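PDB 1CBK: protein (7,8-dihydro-6-hydroxymethylpterin-pyrophosphokinase) from Haemophilus influenzae, which probably catalyses the transfer of pyrophosphate from ATP to 6-hydroxymethyl-7,8-dihydropterin, a step in folate biosynthesis. Local coordinates for residues 4-9 and 59-64; 37-42 and 155-160; 66-71 and 109-114; 75-80 and 94-99. One frame throughout, in Å; residues are numbered along the deposited sequence.

Contact 1. Residues 4-9 and 59-64; sequences AYIALG and AKIETE
Tyr5 and Lys60 lie side by side on one face of an antiparallel beta pairing between two inner strands of the HPPK sheet. Both side chains point the same way. The lysine, with CG anti to its backbone N (chi1 177°) and every later torsion extended, follows the tyrosine from ring to hydroxyl: Lys60 CG lies 3.7 Å from Tyr5 CE1, and CD and CE pass beside OH. The other face is apolar. There Ile6 and Ile61 reach obliquely across each other until their CD1 methyls meet, tip to tip, at 3.6 Å. CG1 of Ile61, set between its backbone N and carbonyl carbon (chi1 61°), also packs on the methyl of Ala4. Farther along, Leu8 CD1 approaches Ala59 CB at 4.1 Å.

Between the two faces, Ala4 pairs with Ile61 and Ile6 with Ala59 as hydrogen-bonded pairs, with Tyr5–Lys60 the non-hydrogen-bonded pair between them. Four nearly straight backbone bonds hold this ladder, the shortest being Ala59 N to Ile6 O at 2.8 Å. Helix 15-27 packs against the apolar face, Leu23 touching Leu8 and Ala59, while Ala132 touches the Tyr5 side. Gly9, near the end of strand 2-10, touches the bound pterin analogue. At the polar ends of the Tyr5–Lys60 pair, one water links Tyr5 OH, 2.9 Å away, to Lys60 NZ, from which it accepts a hydrogen bond.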
loop_
_atom_site.group_PDB
_atom_site.type_symbol
_atom_site.label_atom_id
_atom_site.label_comp_id
_atom_site.label_asym_id
_atom_site.label_seq_id
_atom_site.Cartn_x
_atom_site.Cartn_y
_atom_site.Cartn_z
ATOM N N ALA A 4 -6.523 8.551 18.717
ATOM C CA ALA A 4 -5.694 8.314 17.546
ATOM C C ALA A 4 -5.096 6.924 17.642
ATOM O O ALA A 4 -4.992 6.365 18.720
ATOM C CB ALA A 4 -4.603 9.357 17.437
ATOM N N TYR A 5 -4.739 6.359 16.499
ATOM C CA TYR A 5 -4.154 5.025 16.431
ATOM C C TYR A 5 -2.802 5.164 15.767
ATOM O O TYR A 5 -2.670 5.835 14.733
ATOM C CB TYR A 5 -5.064 4.076 15.651
ATOM C CG TYR A 5 -6.293 3.698 16.430
ATOM C CD1 TYR A 5 -6.244 2.665 17.371
ATOM C CD2 TYR A 5 -7.499 4.412 16.271
ATOM C CE1 TYR A 5 -7.366 2.337 18.151
ATOM C CE2 TYR A 5 -8.630 4.100 17.051
ATOM C CZ TYR A 5 -8.552 3.063 17.985
ATOM O OH TYR A 5 -9.639 2.760 18.771
ATOM N N ILE A 6 -1.799 4.584 16.408
ATOM C CA ILE A 6 -0.416 4.642 15.924
ATOM C C ILE A 6 0.108 3.235 15.632
ATOM O O ILE A 6 -0.043 2.322 16.451
ATOM C CB ILE A 6 0.488 5.343 16.983
ATOM C CG1 ILE A 6 -0.016 6.777 17.199
ATOM C CG2 ILE A 6 1.972 5.337 16.546
ATOM C CD1 ILE A 6 0.576 7.439 18.400
ATOM N N ALA A 7 0.681 3.059 14.443
ATOM C CA ALA A 7 1.248 1.775 14.038
ATOM C C ALA A 7 2.753 1.820 14.334
ATOM O O ALA A 7 3.404 2.840 14.097
ATOM C CB ALA A 7 1.008 1.527 12.527
ATOM N N LEU A 8 3.282 0.738 14.895
ATOM C CA LEU A 8 4.714 0.650 15.208
ATOM C C LEU A 8 5.309 -0.603 14.564
ATOM O O LEU A 8 4.708 -1.670 14.610
ATOM C CB LEU A 8 4.957 0.576 16.735
ATOM C CG LEU A 8 4.378 1.608 17.706
ATOM C CD1 LEU A 8 2.951 1.233 18.100
ATOM C CD2 LEU A 8 5.288 1.688 18.923
ATOM N N GLY A 9 6.517 -0.481 14.034
ATOM C CA GLY A 9 7.167 -1.633 13.422
ATOM C C GLY A 9 8.676 -1.525 13.535
ATOM O O GLY A 9 9.206 -0.419 13.621
ATOM N N ALA A 59 -0.917 1.081 18.809
ATOM C CA ALA A 59 -1.228 1.701 20.095
ATOM C C ALA A 59 -2.401 2.677 19.955
ATOM O O ALA A 59 -2.559 3.339 18.917
ATOM C CB ALA A 59 0.012 2.442 20.630
ATOM N N LYS A 60 -3.219 2.759 20.994
ATOM C CA LYS A 60 -4.364 3.660 21.004
ATOM C C LYS A 60 -4.064 4.766 21.988
ATOM O O LYS A 60 -3.681 4.487 23.139
ATOM C CB LYS A 60 -5.617 2.905 21.456
ATOM C CG LYS A 60 -6.890 3.756 21.589
ATOM C CD LYS A 60 -8.053 2.907 22.157
ATOM C CE LYS A 60 -9.295 3.740 22.360
ATOM N NZ LYS A 60 -10.459 2.909 22.811
ATOM N N ILE A 61 -4.197 6.016 21.551
ATOM C CA ILE A 61 -3.943 7.154 22.440
ATOM C C ILE A 61 -5.104 8.153 22.414
ATOM O O ILE A 61 -5.899 8.146 21.481
ATOM C CB ILE A 61 -2.646 7.959 22.073
ATOM C CG1 ILE A 61 -2.746 8.544 20.661
ATOM C CG2 ILE A 61 -1.367 7.113 22.280
ATOM C CD1 ILE A 61 -1.645 9.556 20.353
ATOM N N GLU A 62 -5.179 9.000 23.451
ATOM C CA GLU A 62 -6.177 10.070 23.584
ATOM C C GLU A 62 -5.266 11.261 23.696
ATOM O O GLU A 62 -4.417 11.310 24.592
ATOM C CB GLU A 62 -7.000 9.896 24.856
ATOM C CG GLU A 62 -7.935 8.676 24.777
ATOM C CD GLU A 62 -8.690 8.331 26.082
ATOM O OE1 GLU A 62 -8.400 8.915 27.162
ATOM O OE2 GLU A 62 -9.583 7.451 26.007
ATOM N N THR A 63 -5.352 12.178 22.743
ATOM C CA THR A 63 -4.475 13.323 22.746
ATOM C C THR A 63 -5.171 14.632 22.409
ATOM O O THR A 63 -6.250 14.658 21.783
ATOM C CB THR A 63 -3.296 13.088 21.744
ATOM O OG1 THR A 63 -2.317 14.124 21.875
ATOM C CG2 THR A 63 -3.784 13.079 20.310
ATOM N N GLU A 64 -4.535 15.722 22.825
ATOM C CA GLU A 64 -5.024 17.059 22.541
ATOM C C GLU A 64 -4.043 17.718 21.585
ATOM O O GLU A 64 -4.227 18.878 21.207
ATOM C CB GLU A 64 -5.215 17.867 23.822
ATOM C CG GLU A 64 -6.283 17.227 24.730
ATOM C CD GLU A 64 -6.742 18.125 25.875
ATOM O OE1 GLU A 64 -6.167 19.222 26.060
ATOM O OE2 GLU A 64 -7.690 17.734 26.588
HETATM O O HOH W 1 -10.689 0.855 20.679
#

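Contact 2. Residues 37-42 and 155-160; sequences TSSFYK and MIKLNP
Tyr41 and Lys157 run side by side in the same direction where the C-terminal strand joins the sheet edge. The lysine starts extended, CG anti to the backbone N (chi1 169°); the turn at chi2 (137°) then sets CD beside the Tyr41 hydroxyl and against Ser39, and chi3 bends the chain again beyond it. Lys157 CD is 3.8 Å from Tyr41 OH. The polar ends turn to Glu130, which hydrogen-bonds Ser39 OG and, weakly, Tyr41 OH, with a long, weak ion pair to Lys157 NZ.

Met155, bent at chi3 (-65°), brings its CE methyl to within 4.0 Å of Tyr41 CD2, the two side chains crossing at a slant. On the other face Lys42 CB packs on Ile156 CB and Leu158 CD2 before its chain, extended until a bend at chi4, leads off to a salt bridge with Asp53. Backbone bonds join Lys42 and Ile156 in both directions, and Leu158 N donates to Phe40 O. A water bridges Phe40 N and Leu158 O.

This short antiparallel pairing adds strand 156-157 outside strand 32-43, with strand 54-63 on the latter's other flank. Tyr41 and Met155 pack against helix 122-131, while Phe40 packs on helix 15-27.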
loop_
_atom_site.group_PDB
_atom_site.type_symbol
_atom_site.label_atom_id
_atom_site.label_comp_id
_atom_site.label_asym_id
_atom_site.label_seq_id
_atom_site.Cartn_x
_atom_site.Cartn_y
_atom_site.Cartn_z
ATOM N N THR A 37 -2.367 -0.969 24.076
ATOM C CA THR A 37 -1.476 -1.391 23.011
ATOM C C THR A 37 -1.837 -2.846 22.707
ATOM O O THR A 37 -2.117 -3.629 23.619
ATOM C CB THR A 37 0.015 -1.335 23.462
ATOM O OG1 THR A 37 0.315 -0.024 23.959
ATOM C CG2 THR A 37 0.954 -1.668 22.286
ATOM N N SER A 38 -1.861 -3.188 21.428
ATOM C CA SER A 38 -2.157 -4.539 21.006
ATOM C C SER A 38 -0.973 -5.434 21.410
ATOM O O SER A 38 0.021 -4.944 21.958
ATOM C CB SER A 38 -2.240 -4.561 19.482
ATOM O OG SER A 38 -0.956 -4.264 18.925
ATOM N N SER A 39 -1.111 -6.734 21.140
ATOM C CA SER A 39 -0.038 -7.707 21.359
ATOM C C SER A 39 1.035 -7.368 20.309
ATOM O O SER A 39 0.773 -6.597 19.372
ATOM C CB SER A 39 -0.553 -9.118 21.068
ATOM O OG SER A 39 -1.576 -9.509 21.967
ATOM N N PHE A 40 2.239 -7.918 20.472
ATOM C CA PHE A 40 3.337 -7.704 19.531
ATOM C C PHE A 40 3.269 -8.911 18.579
ATOM O O PHE A 40 3.164 -10.067 19.032
ATOM C CB PHE A 40 4.684 -7.685 20.258
ATOM C CG PHE A 40 4.997 -6.392 20.981
ATOM C CD1 PHE A 40 4.007 -5.449 21.254
ATOM C CD2 PHE A 40 6.301 -6.129 21.416
ATOM C CE1 PHE A 40 4.304 -4.265 21.956
ATOM C CE2 PHE A 40 6.615 -4.952 22.124
ATOM C CZ PHE A 40 5.616 -4.021 22.393
ATOM N N TYR A 41 3.339 -8.651 17.273
ATOM C CA TYR A 41 3.229 -9.712 16.273
ATOM C C TYR A 41 4.482 -9.757 15.443
ATOM O O TYR A 41 4.885 -8.713 14.951
ATOM C CB TYR A 41 2.059 -9.436 15.306
ATOM C CG TYR A 41 0.690 -9.498 15.945
ATOM C CD1 TYR A 41 0.192 -8.417 16.678
ATOM C CD2 TYR A 41 -0.071 -10.660 15.864
ATOM C CE1 TYR A 41 -1.035 -8.494 17.329
ATOM C CE2 TYR A 41 -1.303 -10.750 16.512
ATOM C CZ TYR A 41 -1.770 -9.672 17.240
ATOM O OH TYR A 41 -2.958 -9.771 17.920
ATOM N N LYS A 42 5.062 -10.957 15.290
ATOM C CA LYS A 42 6.260 -11.165 14.465
ATOM C C LYS A 42 5.689 -11.511 13.083
ATOM O O LYS A 42 4.973 -12.508 12.925
ATOM C CB LYS A 42 7.109 -12.312 15.016
ATOM C CG LYS A 42 8.442 -12.535 14.266
ATOM C CD LYS A 42 9.353 -13.438 15.091
ATOM C CE LYS A 42 10.755 -13.561 14.511
ATOM N NZ LYS A 42 10.884 -14.675 13.521
ATOM N N MET A 155 1.175 -14.779 11.274
ATOM C CA MET A 155 1.970 -13.984 12.213
ATOM C C MET A 155 2.018 -14.675 13.563
ATOM O O MET A 155 1.078 -15.404 13.928
ATOM C CB MET A 155 1.407 -12.573 12.357
ATOM C CG MET A 155 1.338 -11.807 11.053
ATOM S SD MET A 155 0.954 -10.047 11.296
ATOM C CE MET A 155 -0.726 -10.146 11.966
ATOM N N ILE A 156 3.120 -14.484 14.287
ATOM C CA ILE A 156 3.273 -15.096 15.603
ATOM C C ILE A 156 2.967 -14.056 16.666
ATOM O O ILE A 156 3.581 -12.992 16.672
ATOM C CB ILE A 156 4.729 -15.593 15.848
ATOM C CG1 ILE A 156 5.152 -16.593 14.762
ATOM C CG2 ILE A 156 4.849 -16.197 17.235
ATOM C CD1 ILE A 156 4.248 -17.813 14.669
ATOM N N LYS A 157 2.011 -14.340 17.541
ATOM C CA LYS A 157 1.698 -13.409 18.620
ATOM C C LYS A 157 2.708 -13.672 19.746
ATOM O O LYS A 157 2.641 -14.694 20.426
ATOM C CB LYS A 157 0.279 -13.631 19.113
ATOM C CG LYS A 157 -0.021 -12.901 20.385
ATOM C CD LYS A 157 -1.381 -12.246 20.368
ATOM C CE LYS A 157 -2.497 -13.202 20.141
ATOM N NZ LYS A 157 -3.719 -12.692 20.812
ATOM N N LEU A 158 3.638 -12.740 19.936
ATOM C CA LEU A 158 4.697 -12.881 20.936
ATOM C C LEU A 158 4.237 -12.744 22.377
ATOM O O LEU A 158 3.081 -12.421 22.651
ATOM C CB LEU A 158 5.801 -11.863 20.655
ATOM C CG LEU A 158 6.381 -11.889 19.240
ATOM C CD1 LEU A 158 7.369 -10.737 19.060
ATOM C CD2 LEU A 158 7.023 -13.262 18.955
ATOM N N ASN A 159 5.162 -12.953 23.302
ATOM C CA ASN A 159 4.854 -12.812 24.730
ATOM C C ASN A 159 6.093 -12.668 25.621
ATOM O O ASN A 159 6.699 -13.679 25.941
ATOM C CB ASN A 159 4.051 -14.039 25.221
ATOM C CG ASN A 159 3.938 -14.109 26.747
ATOM O OD1 ASN A 159 4.101 -15.176 27.340
ATOM N ND2 ASN A 159 3.645 -12.977 27.383
ATOM N N PRO A 160 6.494 -11.439 26.021
ATOM C CA PRO A 160 5.965 -10.085 25.813
ATOM C C PRO A 160 6.751 -9.311 24.745
ATOM O O PRO A 160 6.642 -9.682 23.567
ATOM C CB PRO A 160 6.129 -9.441 27.200
ATOM C CG PRO A 160 7.424 -9.987 27.664
ATOM C CD PRO A 160 7.299 -11.457 27.272
ATOM O OXT PRO A 160 7.464 -8.338 25.100
HETATM O O HOH W 2 2.457 -9.496 22.765
#

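Contact 3. Residues 66-71 and 109-114; sequences SPLKLL and ERLTIP
Leu68 and Leu111 make the closest backbone approach, 7.7 Å between their CA atoms, where the first turn of helix 67-80 meets the loop joining the two strands of the short beta hairpin 106-113. At that distance no backbone bond crosses, and side chains make nearly the whole contact. Ser66 is the N-cap of the helix, its OG accepting a weak bond from Lys69 N. In segment 109-114 the backbone is loop through Leu111 and becomes strand at Thr112, in the short strand 112-113 that pairs with strand 106-107.

Leu111 packs against three helix residues. Its CD1 meets Pro67 CB at 3.5 Å and Leu68 CD2 at 3.8 Å, while its other methyl, CD2, faces Leu71 CD2 at 3.9 Å. The two branches thus divide the helix surface, one taking its start and the other the next turn. Ile98 and Ile106 also touch Leu111, tying this packing to the central sheet and the hairpin; from the second subunit, Arg88 gives a weak hydrogen bond to Leu111 O.

Arg110 lies alongside, its aliphatic CB near Leu68 CD2. A bend at chi3 (63°) brings its guanidinium back toward the helix, where NH2 forms a salt bridge with Asp72. Leu71 CD2 sits over one face of the guanidinium, offset toward the rim and 3.6 Å from Arg110 NH2.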
loop_
_atom_site.group_PDB
_atom_site.type_symbol
_atom_site.label_atom_id
_atom_site.label_comp_id
_atom_site.label_asym_id
_atom_site.label_seq_id
_atom_site.Cartn_x
_atom_site.Cartn_y
_atom_site.Cartn_z
ATOM N N SER A 66 -2.430 18.548 18.052
ATOM C CA SER A 66 -2.982 18.674 16.699
ATOM C C SER A 66 -2.286 17.594 15.848
ATOM O O SER A 66 -1.265 17.023 16.263
ATOM C CB SER A 66 -2.687 20.069 16.143
ATOM O OG SER A 66 -1.324 20.186 15.793
ATOM N N PRO A 67 -2.814 17.299 14.651
ATOM C CA PRO A 67 -2.169 16.268 13.825
ATOM C C PRO A 67 -0.685 16.523 13.538
ATOM O O PRO A 67 0.126 15.617 13.651
ATOM C CB PRO A 67 -2.999 16.291 12.531
ATOM C CG PRO A 67 -4.346 16.717 12.990
ATOM C CD PRO A 67 -4.068 17.778 14.031
ATOM N N LEU A 68 -0.337 17.748 13.153
ATOM C CA LEU A 68 1.053 18.066 12.850
ATOM C C LEU A 68 1.970 18.080 14.080
ATOM O O LEU A 68 3.154 17.771 13.960
ATOM C CB LEU A 68 1.169 19.367 12.053
ATOM C CG LEU A 68 0.680 19.293 10.599
ATOM C CD1 LEU A 68 0.759 20.679 9.957
ATOM C CD2 LEU A 68 1.491 18.292 9.785
ATOM N N LYS A 69 1.428 18.413 15.254
ATOM C CA LYS A 69 2.238 18.415 16.462
ATOM C C LYS A 69 2.474 16.975 16.918
ATOM O O LYS A 69 3.547 16.649 17.422
ATOM C CB LYS A 69 1.598 19.262 17.560
ATOM C CG LYS A 69 1.665 20.740 17.229
ATOM C CD LYS A 69 1.400 21.588 18.453
ATOM C CE LYS A 69 1.372 23.084 18.146
ATOM N NZ LYS A 69 1.230 23.873 19.416
ATOM N N LEU A 70 1.466 16.119 16.742
ATOM C CA LEU A 70 1.608 14.710 17.068
ATOM C C LEU A 70 2.691 14.128 16.132
ATOM O O LEU A 70 3.538 13.351 16.585
ATOM C CB LEU A 70 0.282 13.969 16.886
ATOM C CG LEU A 70 0.313 12.447 17.116
ATOM C CD1 LEU A 70 0.793 12.140 18.557
ATOM C CD2 LEU A 70 -1.095 11.860 16.854
ATOM N N LEU A 71 2.659 14.487 14.843
ATOM C CA LEU A 71 3.664 14.016 13.884
ATOM C C LEU A 71 5.063 14.488 14.330
ATOM O O LEU A 71 6.020 13.701 14.313
ATOM C CB LEU A 71 3.393 14.522 12.439
ATOM C CG LEU A 71 4.445 14.070 11.386
ATOM C CD1 LEU A 71 4.484 12.548 11.304
ATOM C CD2 LEU A 71 4.172 14.654 9.997
ATOM N N GLU A 109 0.801 18.127 2.779
ATOM C CA GLU A 109 2.237 17.959 2.502
ATOM C C GLU A 109 2.991 16.990 3.403
ATOM O O GLU A 109 3.914 16.315 2.947
ATOM C CB GLU A 109 2.939 19.320 2.553
ATOM C CG GLU A 109 3.141 19.981 1.200
ATOM C CD GLU A 109 4.503 19.675 0.613
ATOM O OE1 GLU A 109 5.503 20.267 1.101
ATOM O OE2 GLU A 109 4.578 18.846 -0.323
ATOM N N ARG A 110 2.607 16.957 4.681
ATOM C CA ARG A 110 3.245 16.101 5.676
ATOM C C ARG A 110 2.416 14.910 6.155
ATOM O O ARG A 110 2.976 13.945 6.679
ATOM C CB ARG A 110 3.642 16.943 6.894
ATOM C CG ARG A 110 4.563 18.132 6.593
ATOM C CD ARG A 110 4.976 18.869 7.874
ATOM N NE ARG A 110 5.750 17.988 8.753
ATOM C CZ ARG A 110 5.788 18.084 10.080
ATOM N NH1 ARG A 110 5.086 19.020 10.714
ATOM N NH2 ARG A 110 6.528 17.226 10.775
ATOM N N LEU A 111 1.096 14.955 5.977
ATOM C CA LEU A 111 0.239 13.862 6.447
ATOM C C LEU A 111 -0.652 13.213 5.398
ATOM O O LEU A 111 -1.141 13.874 4.505
ATOM C CB LEU A 111 -0.651 14.354 7.590
ATOM C CG LEU A 111 0.038 14.692 8.912
ATOM C CD1 LEU A 111 -0.928 15.422 9.787
ATOM C CD2 LEU A 111 0.533 13.413 9.576
ATOM N N THR A 112 -0.918 11.927 5.605
ATOM C CA THR A 112 -1.764 11.105 4.747
ATOM C C THR A 112 -2.549 10.269 5.756
ATOM O O THR A 112 -2.118 9.176 6.135
ATOM C CB THR A 112 -0.909 10.123 3.883
ATOM O OG1 THR A 112 0.102 10.846 3.164
ATOM C CG2 THR A 112 -1.780 9.349 2.893
ATOM N N ILE A 113 -3.673 10.807 6.222
ATOM C CA ILE A 113 -4.523 10.135 7.202
ATOM C C ILE A 113 -5.972 10.084 6.698
ATOM O O ILE A 113 -6.572 11.112 6.407
ATOM C CB ILE A 113 -4.512 10.870 8.578
ATOM C CG1 ILE A 113 -3.075 11.040 9.101
ATOM C CG2 ILE A 113 -5.366 10.100 9.582
ATOM C CD1 ILE A 113 -2.978 11.833 10.390
ATOM N N PRO A 114 -6.496 8.884 6.429
ATOM C CA PRO A 114 -5.884 7.549 6.521
ATOM C C PRO A 114 -4.878 7.306 5.376
ATOM O O PRO A 114 -4.817 8.070 4.416
ATOM C CB PRO A 114 -7.085 6.614 6.320
ATOM C CG PRO A 114 -8.256 7.435 6.744
ATOM C CD PRO A 114 -7.951 8.789 6.227
#

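Contact 4. Residues 75-80 and 94-99; sequences QRIENE and LDLDIL
Glu78, which loses more surface to this contact than any other residue, reaches from helix 75-80 to the backbone of strand 95-99. With CG anti to its carbonyl carbon (chi1 -68°) and the chain extended beyond, its carboxylate arrives at the start of strand 95-101. OE2 accepts from Leu96 N at 3.0 Å, on its anti side and 27° out of the carboxylate plane. The carboxylate thus takes up a backbone N-H of an edge strand, whose residues Asp95 and Asp97 bond through their backbones to strand 2-10. A water donates to OE2 at 2.8 Å and, more weakly, to Asp95 OD1.

Leu96 and Glu78 run past each other head to tail, with Leu96 CG and CD1 both 4.1 Å from Glu78 CG. Leu96 CD1 also meets Ile77 CG2 at 3.9 Å, where the two side chains cross at about a right angle. Leu94 lies near Glu78 too, its CD2 4.3 Å from Glu78 CG.

Two acidic groups come close: Glu78 OE2 and Asp95 OD1 are 4.1 Å apart. Asp95 OD1 is salt-bridged to Arg83 and OD2 to Arg92. Asp95 also touches the bound pterin analogue.

Helix and strand run almost exactly antiparallel, the axes of 75-80 and 95-99 coming within 8.7 Å. Strand 95-101 forms one edge of the main sheet beside strand 2-10, and helix 15-27 adds to the packing, with Ala22 against Leu94 and Leu96 and Ile26 against Ile77.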
loop_
_atom_site.group_PDB
_atom_site.type_symbol
_atom_site.label_atom_id
_atom_site.label_comp_id
_atom_site.label_asym_id
_atom_site.label_seq_id
_atom_site.Cartn_x
_atom_site.Cartn_y
_atom_site.Cartn_z
ATOM N N GLN A 75 8.182 11.987 15.262
ATOM C CA GLN A 75 9.447 12.088 14.540
ATOM C C GLN A 75 10.587 12.370 15.530
ATOM O O GLN A 75 11.699 11.870 15.361
ATOM C CB GLN A 75 9.372 13.152 13.437
ATOM C CG GLN A 75 8.356 12.791 12.350
ATOM C CD GLN A 75 8.293 13.793 11.211
ATOM O OE1 GLN A 75 8.192 13.412 10.049
ATOM N NE2 GLN A 75 8.340 15.064 11.533
ATOM N N ARG A 76 10.288 13.152 16.565
ATOM C CA ARG A 76 11.273 13.466 17.610
ATOM C C ARG A 76 11.638 12.182 18.350
ATOM O O ARG A 76 12.817 11.936 18.618
ATOM C CB ARG A 76 10.703 14.483 18.579
ATOM C CG ARG A 76 11.629 14.898 19.704
ATOM C CD ARG A 76 10.989 16.017 20.497
ATOM N NE ARG A 76 11.588 16.182 21.816
ATOM C CZ ARG A 76 10.960 15.930 22.966
ATOM N NH1 ARG A 76 9.706 15.492 22.962
ATOM N NH2 ARG A 76 11.585 16.117 24.127
ATOM N N ILE A 77 10.633 11.352 18.643
ATOM C CA ILE A 77 10.869 10.093 19.321
ATOM C C ILE A 77 11.742 9.189 18.446
ATOM O O ILE A 77 12.669 8.560 18.949
ATOM C CB ILE A 77 9.542 9.389 19.704
ATOM C CG1 ILE A 77 8.882 10.131 20.868
ATOM C CG2 ILE A 77 9.787 7.896 20.052
ATOM C CD1 ILE A 77 7.421 9.741 21.113
ATOM N N GLU A 78 11.446 9.102 17.149
ATOM C CA GLU A 78 12.253 8.278 16.236
ATOM C C GLU A 78 13.711 8.794 16.206
ATOM O O GLU A 78 14.664 8.010 16.261
ATOM C CB GLU A 78 11.676 8.317 14.810
ATOM C CG GLU A 78 10.320 7.647 14.629
ATOM C CD GLU A 78 9.806 7.756 13.197
ATOM O OE1 GLU A 78 9.977 8.805 12.561
ATOM O OE2 GLU A 78 9.219 6.782 12.709
ATOM N N ASN A 79 13.873 10.118 16.170
ATOM C CA ASN A 79 15.203 10.727 16.133
ATOM C C ASN A 79 16.012 10.481 17.410
ATOM O O ASN A 79 17.169 10.055 17.361
ATOM C CB ASN A 79 15.096 12.221 15.846
ATOM C CG ASN A 79 14.740 12.512 14.392
ATOM O OD1 ASN A 79 15.202 11.817 13.485
ATOM N ND2 ASN A 79 13.930 13.548 14.164
ATOM N N GLU A 80 15.378 10.690 18.556
ATOM C CA GLU A 80 16.040 10.500 19.844
ATOM C C GLU A 80 16.274 9.015 20.146
ATOM O O GLU A 80 17.110 8.665 20.988
ATOM C CB GLU A 80 15.245 11.212 20.949
ATOM C CG GLU A 80 15.086 12.728 20.687
ATOM C CD GLU A 80 14.529 13.507 21.873
ATOM O OE1 GLU A 80 13.955 12.889 22.783
ATOM O OE2 GLU A 80 14.662 14.751 21.892
ATOM N N LEU A 94 13.020 1.408 13.734
ATOM C CA LEU A 94 11.694 1.829 14.190
ATOM C C LEU A 94 10.955 2.741 13.211
ATOM O O LEU A 94 11.548 3.637 12.614
ATOM C CB LEU A 94 11.811 2.595 15.534
ATOM C CG LEU A 94 10.523 3.161 16.171
ATOM C CD1 LEU A 94 9.749 2.027 16.847
ATOM C CD2 LEU A 94 10.873 4.240 17.182
ATOM N N ASP A 95 9.656 2.508 13.077
ATOM C CA ASP A 95 8.770 3.341 12.267
ATOM C C ASP A 95 7.504 3.544 13.112
ATOM O O ASP A 95 6.965 2.576 13.634
ATOM C CB ASP A 95 8.360 2.648 10.950
ATOM C CG ASP A 95 9.160 3.120 9.753
ATOM O OD1 ASP A 95 10.049 3.969 9.910
ATOM O OD2 ASP A 95 8.899 2.630 8.639
ATOM N N LEU A 96 7.101 4.802 13.287
ATOM C CA LEU A 96 5.886 5.181 14.021
ATOM C C LEU A 96 5.018 5.847 12.961
ATOM O O LEU A 96 5.482 6.757 12.287
ATOM C CB LEU A 96 6.199 6.194 15.135
ATOM C CG LEU A 96 7.141 5.672 16.228
ATOM C CD1 LEU A 96 7.313 6.730 17.316
ATOM C CD2 LEU A 96 6.578 4.379 16.807
ATOM N N ASP A 97 3.781 5.388 12.789
ATOM C CA ASP A 97 2.892 5.960 11.766
ATOM C C ASP A 97 1.487 6.274 12.322
ATOM O O ASP A 97 0.898 5.441 12.997
ATOM C CB ASP A 97 2.716 4.971 10.597
ATOM C CG ASP A 97 3.971 4.815 9.755
ATOM O OD1 ASP A 97 4.481 5.835 9.242
ATOM O OD2 ASP A 97 4.435 3.666 9.587
ATOM N N ILE A 98 0.973 7.468 12.054
ATOM C CA ILE A 98 -0.373 7.817 12.512
ATOM C C ILE A 98 -1.361 7.156 11.535
ATOM O O ILE A 98 -1.395 7.482 10.354
ATOM C CB ILE A 98 -0.629 9.345 12.502
ATOM C CG1 ILE A 98 0.390 10.085 13.372
ATOM C CG2 ILE A 98 -2.043 9.612 13.033
ATOM C CD1 ILE A 98 0.510 11.578 13.063
ATOM N N LEU A 99 -2.098 6.164 12.015
ATOM C CA LEU A 99 -3.064 5.459 11.181
ATOM C C LEU A 99 -4.367 6.238 11.114
ATOM O O LEU A 99 -4.935 6.426 10.041
ATOM C CB LEU A 99 -3.380 4.089 11.761
ATOM C CG LEU A 99 -2.331 2.992 11.868
ATOM C CD1 LEU A 99 -2.958 1.780 12.590
ATOM C CD2 LEU A 99 -1.862 2.588 10.458
HETATM O O HOH W 3 8.492 6.433 10.010
HETATM O O HOH W 4 6.937 9.489 12.247
#

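In the fold
Three of the contacts share the main antiparallel sheet: contact 1 joins two inner strands, while contacts 2 and 4, at its two edge strands, have centres about 19 Å apart. Contacts 1 and 4 adjoin, as Ala7 N lies 2.8 Å from Asp97 O and Leu8 packs on Leu96. Contact 3, about 12 Å from contact 4 between centres, uses the same helix 67-80 and meets it where Ile113 CD1 lies 3.6 Å from Ile98 CG2. Contacts 2 and 3 stand on opposite sides of the chain's centre, about 27 Å apart between centres. Gly9 of contact 1 and Asp95 of contact 4 line the pterin pocket; Met155 of contact 2 has its side chain about 7 Å from the ligand.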